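PDB 6E1R: tailspike protein from Acinetobacter phage vB_ApiP_P1, which probably recognises and hydrolyses capsular polysaccharide of its Acinetobacter host, acting as the trimeric tailspike of the phage. Local coordinates for residues I293-T296 against P300-F303; I318-N323 against P330-Q335. All blocks are in the same frame, centred on the assembly; numbering follows the deposited sequence.

Contact 1: I293-T296 against P300-F303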
ATOM      1  N   ILE A 293       7.518   7.446  17.559  1.00 35.16           N
ATOM      2  CA  ILE A 293       6.072   7.307  17.680  1.00 28.53           C
ATOM      3  C   ILE A 293       5.791   6.575  18.986  1.00 32.11           C
ATOM      4  O   ILE A 293       6.079   5.378  19.105  1.00 35.27           O
ATOM      5  CB  ILE A 293       5.458   6.554  16.492  1.00 25.57           C
ATOM      6  CG1 ILE A 293       5.786   7.264  15.177  1.00 24.14           C
ATOM      7  CG2 ILE A 293       3.953   6.420  16.665  1.00 24.04           C
ATOM      8  CD1 ILE A 293       5.312   6.519  13.953  1.00 25.85           C
ATOM      9  N   LYS A 294       5.235   7.287  19.962  1.00 28.18           N
ATOM     10  CA  LYS A 294       4.797   6.707  21.228  1.00 27.04           C
ATOM     11  C   LYS A 294       3.279   6.803  21.272  1.00 33.40           C
ATOM     12  O   LYS A 294       2.726   7.907  21.319  1.00 46.16           O
ATOM     13  CB  LYS A 294       5.413   7.426  22.424  1.00 30.45           C
ATOM     14  CG  LYS A 294       4.897   6.892  23.753  1.00 40.54           C
ATOM     15  CD  LYS A 294       5.192   7.833  24.904  1.00 46.75           C
ATOM     16  CE  LYS A 294       6.667   7.903  25.188  1.00 46.38           C
ATOM     17  NZ  LYS A 294       6.952   8.713  26.409  1.00 45.35           N
ATOM     18  N   CYS A 295       2.604   5.658  21.257  1.00 33.67           N
ATOM     19  CA  CYS A 295       1.156   5.656  21.131  1.00 37.80           C
ATOM     20  C   CYS A 295       0.535   4.561  21.985  1.00 38.81           C
ATOM     21  O   CYS A 295       1.057   3.446  22.063  1.00 44.35           O
ATOM     22  CB  CYS A 295       0.733   5.467  19.669  1.00 38.61           C
ATOM     23  SG  CYS A 295       1.247   3.893  18.944  1.00 40.01           S
ATOM     24  N   THR A 296      -0.579   4.903  22.630  1.00 41.38           N
ATOM     25  CA  THR A 296      -1.488   3.930  23.232  1.00 42.43           C
ATOM     26  C   THR A 296      -2.580   3.709  22.191  1.00 44.19           C
ATOM     27  O   THR A 296      -3.568   4.441  22.136  1.00 42.13           O
ATOM     28  CB  THR A 296      -2.052   4.436  24.555  1.00 44.25           C
ATOM     29  OG1 THR A 296      -0.978   4.697  25.467  1.00 43.82           O
ATOM     30  CG2 THR A 296      -2.999   3.411  25.164  1.00 32.85           C
ATOM     31  N   PRO A 300      -3.929  -1.931  13.355  1.00 28.55           N
ATOM     32  CA  PRO A 300      -2.554  -1.942  12.849  1.00 31.14           C
ATOM     33  C   PRO A 300      -2.031  -0.551  12.522  1.00 35.85           C
ATOM     34  O   PRO A 300      -2.782   0.407  12.323  1.00 41.62           O
ATOM     35  CB  PRO A 300      -2.652  -2.797  11.581  1.00 31.45           C
ATOM     36  CG  PRO A 300      -4.064  -2.641  11.156  1.00 31.78           C
ATOM     37  CD  PRO A 300      -4.847  -2.615  12.428  1.00 29.61           C
ATOM     38  N   ILE A 301      -0.704  -0.460  12.475  1.00 35.71           N
ATOM     39  CA  ILE A 301       0.011   0.739  12.057  1.00 34.15           C
ATOM     40  C   ILE A 301       0.939   0.334  10.921  1.00 37.47           C
ATOM     41  O   ILE A 301       1.796  -0.540  11.098  1.00 39.66           O
ATOM     42  CB  ILE A 301       0.800   1.373  13.213  1.00 32.28           C
ATOM     43  CG1 ILE A 301      -0.131   1.692  14.384  1.00 29.05           C
ATOM     44  CG2 ILE A 301       1.525   2.625  12.739  1.00 35.63           C
ATOM     45  CD1 ILE A 301       0.592   2.187  15.617  1.00 27.16           C
HETATM   46  N   MSE A 302       0.770   0.959   9.760  1.00 35.99           N
HETATM   47  CA  MSE A 302       1.532   0.555   8.582  1.00 35.86           C
HETATM   48  C   MSE A 302       2.344   1.689   7.969  1.00 37.53           C
HETATM   49  O   MSE A 302       1.894   2.833   7.906  1.00 44.38           O
HETATM   50  CB  MSE A 302       0.594  -0.024   7.523  1.00 39.52           C
HETATM   51  CG  MSE A 302      -0.217  -1.212   7.993  1.00 52.25           C
HETATM   52 SE   MSE A 302      -1.357  -1.903   6.577  1.00 72.93          SE
HETATM   53  CE  MSE A 302      -2.248  -0.243   6.069  1.00 68.76           C
ATOM     54  N   PHE A 303       3.547   1.353   7.513  1.00 33.00           N
ATOM     55  CA  PHE A 303       4.415   2.270   6.781  1.00 32.57           C
ATOM     56  C   PHE A 303       4.596   1.709   5.378  1.00 34.74           C
ATOM     57  O   PHE A 303       5.313   0.720   5.188  1.00 37.30           O
ATOM     58  CB  PHE A 303       5.763   2.442   7.480  1.00 32.58           C
ATOM     59  CG  PHE A 303       5.664   3.021   8.862  1.00 33.74           C
ATOM     60  CD1 PHE A 303       5.455   2.201   9.959  1.00 29.35           C
ATOM     61  CD2 PHE A 303       5.782   4.387   9.065  1.00 33.70           C
ATOM     62  CE1 PHE A 303       5.367   2.729  11.229  1.00 29.40           C
ATOM     63  CE2 PHE A 303       5.693   4.923  10.335  1.00 29.25           C
ATOM     64  CZ  PHE A 303       5.485   4.093  11.418  1.00 31.20           C
TER
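Ile293 and Phe303 meet aliphatic branch to aromatic edge, a compact example of how one coil of a beta-helix fills its own interior. The two side chains come from opposite directions. Ile293 CD1 lies in the plane of the ring, 3.5 Å from Phe303 CZ, so the methyl abuts the rim and stays off both faces. An extended outer torsion (chi2 175°) carries that methyl to the far end of the isoleucine, where it can span the interior. Two residues further along 293-296, and two back along 300-303, sulfur takes the place of the methyl: Cys295 SG rests 3.8 Å from Ile301 CD1. The thiol gets there by standing between its own backbone N and carbonyl carbon (chi1 62°).

Polar bonding plays no part across the pair. The backbones stay well apart, with 10.4 Å between Cys295 CA and Ile301 CA, and all four touching residues are buried. Lys294 instead forms salt bridges with Glu290 and Asp264.

Strand 293-297 is flanked in its parallel sheet by strands 267-270 and 316-320, and Trp269 of the former touches Ile293, Cys295 and Ile301. On the other wall, the Phe303 ring lies between strands 273-278 and 331-338, its plane nearly parallel to those of Phe278 and Phe334, while Pro300 and selenomethionine Met302 pack against the second subunit.

Contact 2: I318-N323 against P330-Q335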
ATOM      1  N   ILE A 318       9.155   3.086  17.080  1.00 30.02           N
ATOM      2  CA  ILE A 318       7.768   3.100  17.521  1.00 29.71           C
ATOM      3  C   ILE A 318       7.674   2.319  18.826  1.00 34.47           C
ATOM      4  O   ILE A 318       8.306   1.268  18.982  1.00 37.97           O
ATOM      5  CB  ILE A 318       6.821   2.526  16.445  1.00 28.94           C
ATOM      6  CG1 ILE A 318       5.365   2.619  16.903  1.00 33.89           C
ATOM      7  CG2 ILE A 318       7.200   1.090  16.091  1.00 26.81           C
ATOM      8  CD1 ILE A 318       4.362   2.401  15.793  1.00 37.69           C
ATOM      9  N   LYS A 319       6.903   2.850  19.772  1.00 33.60           N
ATOM     10  CA  LYS A 319       6.731   2.247  21.091  1.00 33.80           C
ATOM     11  C   LYS A 319       5.248   2.246  21.432  1.00 38.65           C
ATOM     12  O   LYS A 319       4.655   3.310  21.637  1.00 44.42           O
ATOM     13  CB  LYS A 319       7.534   2.999  22.151  1.00 26.50           C
ATOM     14  CG  LYS A 319       7.374   2.445  23.556  1.00 30.31           C
ATOM     15  CD  LYS A 319       8.228   3.207  24.554  1.00 31.08           C
ATOM     16  CE  LYS A 319       8.087   2.636  25.954  1.00 33.41           C
ATOM     17  NZ  LYS A 319       9.005   3.299  26.921  1.00 36.23           N
ATOM     18  N   THR A 320       4.652   1.060  21.493  1.00 37.45           N
ATOM     19  CA  THR A 320       3.238   0.924  21.805  1.00 35.65           C
ATOM     20  C   THR A 320       3.031   0.791  23.309  1.00 36.67           C
ATOM     21  O   THR A 320       3.849   0.203  24.021  1.00 40.97           O
ATOM     22  CB  THR A 320       2.637  -0.287  21.089  1.00 36.23           C
ATOM     23  OG1 THR A 320       3.467  -1.437  21.308  1.00 35.18           O
ATOM     24  CG2 THR A 320       2.521  -0.023  19.595  1.00 35.27           C
ATOM     25  N   LEU A 321       1.919   1.346  23.785  1.00 29.37           N
ATOM     26  CA  LEU A 321       1.574   1.353  25.199  1.00 33.45           C
ATOM     27  C   LEU A 321       0.125   0.916  25.371  1.00 34.77           C
ATOM     28  O   LEU A 321      -0.619   0.749  24.402  1.00 37.83           O
ATOM     29  CB  LEU A 321       1.783   2.742  25.818  1.00 39.36           C
ATOM     30  CG  LEU A 321       3.221   3.242  25.953  1.00 44.78           C
ATOM     31  CD1 LEU A 321       3.240   4.726  26.271  1.00 44.14           C
ATOM     32  CD2 LEU A 321       3.939   2.462  27.037  1.00 51.57           C
ATOM     33  N   GLY A 322      -0.274   0.747  26.624  1.00 33.27           N
ATOM     34  CA  GLY A 322      -1.646   0.434  26.966  1.00 39.90           C
ATOM     35  C   GLY A 322      -1.779  -0.951  27.574  1.00 46.86           C
ATOM     36  O   GLY A 322      -0.802  -1.603  27.955  1.00 44.59           O
ATOM     37  N   ASN A 323      -3.031  -1.399  27.657  1.00 49.40           N
ATOM     38  CA  ASN A 323      -3.379  -2.707  28.197  1.00 47.18           C
ATOM     39  C   ASN A 323      -3.997  -3.536  27.079  1.00 46.61           C
ATOM     40  O   ASN A 323      -5.005  -3.131  26.489  1.00 44.62           O
ATOM     41  CB  ASN A 323      -4.349  -2.568  29.373  1.00 50.80           C
ATOM     42  CG  ASN A 323      -4.741  -3.905  29.972  1.00 58.44           C
ATOM     43  OD1 ASN A 323      -4.085  -4.921  29.742  1.00 66.13           O
ATOM     44  ND2 ASN A 323      -5.818  -3.910  30.750  1.00 59.69           N
ATOM     45  N   PRO A 330      -2.368  -5.074  16.439  1.00 42.39           N
ATOM     46  CA  PRO A 330      -2.067  -6.462  16.065  1.00 38.36           C
ATOM     47  C   PRO A 330      -0.818  -6.567  15.209  1.00 38.39           C
ATOM     48  O   PRO A 330      -0.087  -7.561  15.285  1.00 40.27           O
ATOM     49  CB  PRO A 330      -3.320  -6.894  15.293  1.00 39.73           C
ATOM     50  CG  PRO A 330      -3.835  -5.626  14.701  1.00 40.50           C
ATOM     51  CD  PRO A 330      -3.534  -4.546  15.710  1.00 40.67           C
ATOM     52  N   LEU A 331      -0.565  -5.548  14.390  1.00 33.32           N
ATOM     53  CA  LEU A 331       0.512  -5.604  13.415  1.00 32.11           C
ATOM     54  C   LEU A 331       1.083  -4.214  13.180  1.00 38.42           C
ATOM     55  O   LEU A 331       0.335  -3.243  13.038  1.00 44.60           O
ATOM     56  CB  LEU A 331       0.019  -6.192  12.087  1.00 30.82           C
ATOM     57  CG  LEU A 331       0.976  -6.076  10.901  1.00 32.21           C
ATOM     58  CD1 LEU A 331       2.247  -6.862  11.169  1.00 35.97           C
ATOM     59  CD2 LEU A 331       0.305  -6.546   9.620  1.00 36.98           C
ATOM     60  N   ILE A 332       2.408  -4.130  13.139  1.00 35.99           N
ATOM     61  CA  ILE A 332       3.118  -2.945  12.674  1.00 34.66           C
ATOM     62  C   ILE A 332       3.948  -3.380  11.475  1.00 37.01           C
ATOM     63  O   ILE A 332       4.927  -4.123  11.626  1.00 38.26           O
ATOM     64  CB  ILE A 332       3.999  -2.323  13.764  1.00 31.99           C
ATOM     65  CG1 ILE A 332       3.136  -1.834  14.929  1.00 24.67           C
ATOM     66  CG2 ILE A 332       4.821  -1.177  13.190  1.00 23.82           C
ATOM     67  CD1 ILE A 332       3.927  -1.173  16.038  1.00 24.46           C
ATOM     68  N   LYS A 333       3.560  -2.928  10.286  1.00 34.89           N
ATOM     69  CA  LYS A 333       4.188  -3.356   9.043  1.00 29.69           C
ATOM     70  C   LYS A 333       5.088  -2.254   8.508  1.00 29.95           C
ATOM     71  O   LYS A 333       4.649  -1.110   8.344  1.00 38.50           O
ATOM     72  CB  LYS A 333       3.139  -3.733   7.996  1.00 26.13           C
ATOM     73  CG  LYS A 333       3.743  -4.274   6.708  1.00 35.06           C
ATOM     74  CD  LYS A 333       2.680  -4.791   5.754  1.00 32.43           C
ATOM     75  CE  LYS A 333       3.315  -5.445   4.534  1.00 31.84           C
ATOM     76  NZ  LYS A 333       2.299  -5.942   3.565  1.00 30.78           N
ATOM     77  N   PHE A 334       6.341  -2.602   8.238  1.00 30.57           N
ATOM     78  CA  PHE A 334       7.297  -1.719   7.574  1.00 33.19           C
ATOM     79  C   PHE A 334       7.466  -2.260   6.156  1.00 36.01           C
ATOM     80  O   PHE A 334       8.307  -3.123   5.901  1.00 42.12           O
ATOM     81  CB  PHE A 334       8.622  -1.677   8.329  1.00 36.10           C
ATOM     82  CG  PHE A 334       8.517  -1.090   9.707  1.00 36.92           C
ATOM     83  CD1 PHE A 334       8.594   0.278   9.902  1.00 35.51           C
ATOM     84  CD2 PHE A 334       8.339  -1.908  10.810  1.00 36.48           C
ATOM     85  CE1 PHE A 334       8.497   0.818  11.170  1.00 36.22           C
ATOM     86  CE2 PHE A 334       8.240  -1.373  12.080  1.00 32.77           C
ATOM     87  CZ  PHE A 334       8.319  -0.010  12.260  1.00 31.51           C
ATOM     88  N   GLN A 335       6.653  -1.751   5.235  1.00 30.21           N
ATOM     89  CA  GLN A 335       6.608  -2.246   3.860  1.00 31.19           C
ATOM     90  C   GLN A 335       7.523  -1.385   2.997  1.00 33.26           C
ATOM     91  O   GLN A 335       7.159  -0.276   2.600  1.00 28.93           O
ATOM     92  CB  GLN A 335       5.176  -2.247   3.334  1.00 28.15           C
ATOM     93  CG  GLN A 335       5.042  -2.747   1.907  1.00 30.64           C
ATOM     94  CD  GLN A 335       3.597  -2.921   1.480  1.00 35.32           C
ATOM     95  OE1 GLN A 335       2.699  -3.026   2.315  1.00 38.87           O
ATOM     96  NE2 GLN A 335       3.366  -2.950   0.172  1.00 36.73           N
TER
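Ile318 sets CG1 trans to its backbone N (chi1 -177°), which aims CD1 at Ile332 and leaves the CG2 branch for Phe334. Ile332 answers with CG1 opposite its own carbonyl carbon and an extended outer bond (chi2 -179°). The two isoleucines thus reach one another tip to tip, Ile318 CD1 lying 3.6 Å from Ile332 CD1. That same Ile332 methyl also gathers two further neighbours. Ile318 CG2 is 4.0 Å from Ile332 CD1, and the methyl of Thr320 comes end-on from the next inward position, its CG2 likewise 4.0 Å from Ile332 CD1. Thr320 thereby presents its methyl, not its hydroxyl, to Ile332.

The second isoleucine branch meets an aromatic edge. Ile318 CG2 stands near the plane of the Phe334 ring, 4.1 Å from CZ, while the side chains as a whole cross obliquely. The contact is apolar and buried, with no hydrogen bond between the segments; strands 318-320 and 331-335 run nearly antiparallel, at 172°, with axes 10.6 Å apart.

The outer side of 331-335 serves the trimer. Lys333 NZ forms a salt bridge with Glu361 of the second subunit, and Gln335 exchanges side-chain hydrogen bonds with Gln335 of both other subunits. Within the chain, Phe334 stacks on Phe360 of the next coil. Opposing walls joined by inward aliphatic groups, with like residues piled from coil to coil, are characteristic of the right-handed parallel beta-helix found in phage tailspikes.

In the fold
Contacts 1 and 2 are the same theme repeated on successive coils of the beta-helix, with centres about 5 Å apart. Both segments of contact 1 precede those of contact 2 along the chain. Strands 293-297 and 316-320 are parallel neighbours in one wall, and 301-304 and 331-338 in another, so each half of contact 1 lies beside its counterpart in contact 2. Probable hydrogen bonds seal both junctions, from Lys319 N to Ile293 O (2.7 Å) and from Gln335 N to Phe303 O (2.8 Å). Both contacts also touch the second subunit, through 300-303 and 330-335, so that wall packs the interior on one side and faces the trimer interface on the other.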